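Local coordinates for protein proliferating cell nuclear antigen (Entamoeba histolytica, PDB 3P91) that probably acts as the ring-shaped processivity factor of DNA polymerase delta, a trimer that encircles DNA during replication, at residues A[29-34]-A[75-80]. Numbering follows the deposited sequence.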
ATOM      1  N   ASP A  29      12.708  17.581 -13.871  1.00 30.08           N
ATOM      2  CA  ASP A  29      11.314  17.508 -14.331  1.00 29.00           C
ATOM      3  C   ASP A  29      11.149  17.590 -15.855  1.00 30.82           C
ATOM      4  O   ASP A  29      10.468  16.769 -16.466  1.00 31.47           O
ATOM      5  CB  ASP A  29      10.470  18.608 -13.674  1.00 31.16           C
ATOM      6  CG  ASP A  29      10.329  18.429 -12.163  1.00 39.42           C
ATOM      7  OD1 ASP A  29      10.093  19.451 -11.481  1.00 42.30           O
ATOM      8  OD2 ASP A  29      10.445  17.282 -11.656  1.00 35.32           O
ATOM      9  N   LYS A  30      11.748  18.603 -16.463  1.00 28.53           N
ATOM     10  CA  LYS A  30      11.733  18.720 -17.911  1.00 29.79           C
ATOM     11  C   LYS A  30      13.167  18.697 -18.416  1.00 30.51           C
ATOM     12  O   LYS A  30      14.047  19.307 -17.819  1.00 32.54           O
ATOM     13  CB  LYS A  30      11.043  20.017 -18.335  1.00 31.47           C
ATOM     14  CG  LYS A  30       9.625  20.150 -17.829  1.00 33.45           C
ATOM     15  CD  LYS A  30       9.124  21.573 -17.973  1.00 40.05           C
ATOM     16  CE  LYS A  30       7.803  21.769 -17.236  1.00 40.84           C
ATOM     17  NZ  LYS A  30       7.388  23.204 -17.229  1.00 44.97           N
ATOM     18  N   THR A  31      13.418  17.984 -19.505  1.00 30.35           N
ATOM     19  CA  THR A  31      14.769  17.939 -20.042  1.00 29.04           C
ATOM     20  C   THR A  31      14.791  17.628 -21.530  1.00 26.75           C
ATOM     21  O   THR A  31      13.846  17.067 -22.080  1.00 27.33           O
ATOM     22  CB  THR A  31      15.666  16.947 -19.263  1.00 27.74           C
ATOM     23  OG1 THR A  31      17.038  17.169 -19.610  1.00 32.55           O
ATOM     24  CG2 THR A  31      15.292  15.511 -19.571  1.00 24.49           C
ATOM     25  N   ASN A  32      15.872  18.024 -22.180  1.00 24.45           N
ATOM     26  CA  ASN A  32      16.050  17.722 -23.578  1.00 25.88           C
ATOM     27  C   ASN A  32      16.690  16.366 -23.763  1.00 25.38           C
ATOM     28  O   ASN A  32      17.664  16.022 -23.097  1.00 24.12           O
ATOM     29  CB  ASN A  32      16.909  18.786 -24.251  1.00 28.78           C
ATOM     30  CG  ASN A  32      16.146  20.049 -24.528  1.00 28.23           C
ATOM     31  OD1 ASN A  32      15.055  20.019 -25.092  1.00 29.45           O
ATOM     32  ND2 ASN A  32      16.709  21.173 -24.122  1.00 29.31           N
ATOM     33  N   PHE A  33      16.118  15.595 -24.672  1.00 25.20           N
ATOM     34  CA  PHE A  33      16.723  14.358 -25.102  1.00 24.53           C
ATOM     35  C   PHE A  33      17.352  14.627 -26.433  1.00 25.17           C
ATOM     36  O   PHE A  33      16.663  14.861 -27.419  1.00 25.59           O
ATOM     37  CB  PHE A  33      15.676  13.266 -25.235  1.00 25.93           C
ATOM     38  CG  PHE A  33      15.221  12.729 -23.927  1.00 25.38           C
ATOM     39  CD1 PHE A  33      15.522  11.439 -23.558  1.00 25.92           C
ATOM     40  CD2 PHE A  33      14.522  13.532 -23.045  1.00 28.77           C
ATOM     41  CE1 PHE A  33      15.112  10.948 -22.340  1.00 27.96           C
ATOM     42  CE2 PHE A  33      14.103  13.048 -21.821  1.00 26.01           C
ATOM     43  CZ  PHE A  33      14.397  11.757 -21.469  1.00 25.54           C
ATOM     44  N   ASP A  34      18.674  14.624 -26.445  1.00 26.20           N
ATOM     45  CA  ASP A  34      19.424  14.850 -27.660  1.00 23.79           C
ATOM     46  C   ASP A  34      19.643  13.516 -28.340  1.00 23.03           C
ATOM     47  O   ASP A  34      20.417  12.686 -27.879  1.00 22.58           O
ATOM     48  CB  ASP A  34      20.757  15.521 -27.332  1.00 22.90           C
ATOM     49  CG  ASP A  34      20.580  16.841 -26.612  1.00 26.71           C
ATOM     50  OD1 ASP A  34      21.079  16.977 -25.474  1.00 34.52           O
ATOM     51  OD2 ASP A  34      19.935  17.746 -27.176  1.00 27.54           O
ATOM     52  N   ILE A  75      11.289  17.203 -23.312  1.00 27.69           N
ATOM     53  CA  ILE A  75      10.406  16.238 -22.670  1.00 29.92           C
ATOM     54  C   ILE A  75      10.062  16.525 -21.207  1.00 28.26           C
ATOM     55  O   ILE A  75      10.946  16.641 -20.364  1.00 28.25           O
ATOM     56  CB  ILE A  75      10.998  14.826 -22.775  1.00 30.40           C
ATOM     57  CG1 ILE A  75      10.754  14.264 -24.176  1.00 30.79           C
ATOM     58  CG2 ILE A  75      10.395  13.919 -21.728  1.00 29.59           C
ATOM     59  CD1 ILE A  75      11.436  12.951 -24.423  1.00 29.32           C
ATOM     60  N   ASN A  76       8.765  16.635 -20.924  1.00 30.89           N
ATOM     61  CA  ASN A  76       8.264  16.693 -19.553  1.00 31.95           C
ATOM     62  C   ASN A  76       8.195  15.281 -18.994  1.00 31.47           C
ATOM     63  O   ASN A  76       7.353  14.480 -19.412  1.00 32.62           O
ATOM     64  CB  ASN A  76       6.882  17.354 -19.492  1.00 29.98           C
ATOM     65  CG  ASN A  76       6.320  17.413 -18.079  1.00 31.29           C
ATOM     66  OD1 ASN A  76       6.321  16.420 -17.352  1.00 30.09           O
ATOM     67  ND2 ASN A  76       5.841  18.585 -17.685  1.00 34.36           N
ATOM     68  N   LEU A  77       9.088  14.983 -18.055  1.00 27.66           N
ATOM     69  CA  LEU A  77       9.259  13.628 -17.552  1.00 27.31           C
ATOM     70  C   LEU A  77       8.066  13.138 -16.743  1.00 30.37           C
ATOM     71  O   LEU A  77       7.812  11.936 -16.665  1.00 29.03           O
ATOM     72  CB  LEU A  77      10.557  13.524 -16.752  1.00 27.47           C
ATOM     73  CG  LEU A  77      11.783  13.654 -17.663  1.00 24.85           C
ATOM     74  CD1 LEU A  77      12.956  14.251 -16.936  1.00 26.05           C
ATOM     75  CD2 LEU A  77      12.144  12.312 -18.274  1.00 22.03           C
ATOM     76  N   THR A  78       7.325  14.066 -16.150  1.00 31.30           N
ATOM     77  CA  THR A  78       6.104  13.699 -15.451  1.00 30.56           C
ATOM     78  C   THR A  78       5.111  13.102 -16.449  1.00 30.86           C
ATOM     79  O   THR A  78       4.455  12.096 -16.165  1.00 31.99           O
ATOM     80  CB  THR A  78       5.483  14.901 -14.706  1.00 30.11           C
ATOM     81  OG1 THR A  78       6.291  15.221 -13.570  1.00 30.66           O
ATOM     82  CG2 THR A  78       4.090  14.572 -14.228  1.00 30.06           C
ATOM     83  N   HIS A  79       5.022  13.703 -17.629  1.00 27.91           N
ATOM     84  CA  HIS A  79       4.089  13.222 -18.637  1.00 28.99           C
ATOM     85  C   HIS A  79       4.532  11.920 -19.284  1.00 29.06           C
ATOM     86  O   HIS A  79       3.701  11.078 -19.622  1.00 28.88           O
ATOM     87  CB  HIS A  79       3.835  14.295 -19.686  1.00 27.53           C
ATOM     88  CG  HIS A  79       3.215  15.527 -19.120  1.00 29.29           C
ATOM     89  ND1 HIS A  79       3.062  16.689 -19.843  1.00 28.79           N
ATOM     90  CD2 HIS A  79       2.718  15.779 -17.885  1.00 27.85           C
ATOM     91  CE1 HIS A  79       2.490  17.602 -19.079  1.00 31.56           C
ATOM     92  NE2 HIS A  79       2.272  17.076 -17.886  1.00 28.48           N
ATOM     93  N   LEU A  80       5.839  11.754 -19.446  1.00 26.25           N
ATOM     94  CA  LEU A  80       6.374  10.543 -20.053  1.00 25.87           C
ATOM     95  C   LEU A  80       6.254   9.331 -19.133  1.00 26.14           C
ATOM     96  O   LEU A  80       5.982   8.225 -19.590  1.00 26.83           O
ATOM     97  CB  LEU A  80       7.828  10.751 -20.485  1.00 25.85           C
ATOM     98  CG  LEU A  80       8.556   9.553 -21.097  1.00 24.25           C
ATOM     99  CD1 LEU A  80       7.801   9.013 -22.287  1.00 24.56           C
ATOM    100  CD2 LEU A  80       9.960   9.952 -21.503  1.00 22.10           C
TER
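Strand 71-76, the outermost strand of its sheet within this chain, pairs antiparallel with strand 30-36 in the N-terminal domain of this PCNA, and T31 and I75 form the last hydrogen-bonded pair before helix 77-84. I75 N gives its hydrogen to T31 O (2.8 Å), and T31 N returns one to I75 O (2.9 Å). Beyond the last bridge one more backbone bond follows, L77 N meeting D29 O almost head-on to the carbonyl (2.8 Å, C=O...N angle 174°). On one face of the pair the extended K30 chain passes obliquely over N76, its CE 3.8 Å from N76 ND2. With CG anti to its own N (chi1 179°), N76, the N-cap, carries its carboxamide to the helix start, where OD1 accepts from H79 N and, weakly, T78 N. On the face carrying T31 and I75, I75 CD1 sits over the F33 ring in a CH-pi contact, 3.9 Å from the centroid; from the helix, L77 CD2 reaches the ring edge in plane, nearest CZ. L24 of helix 14-25 and V42 of strand 39-45 also touch F33. Strand pairing thus passes directly into helix capping: the first helical N-H goes to D29 O, just ahead of the neighbouring strand, the next ones turn to N76, and F33 joins sheet to helices.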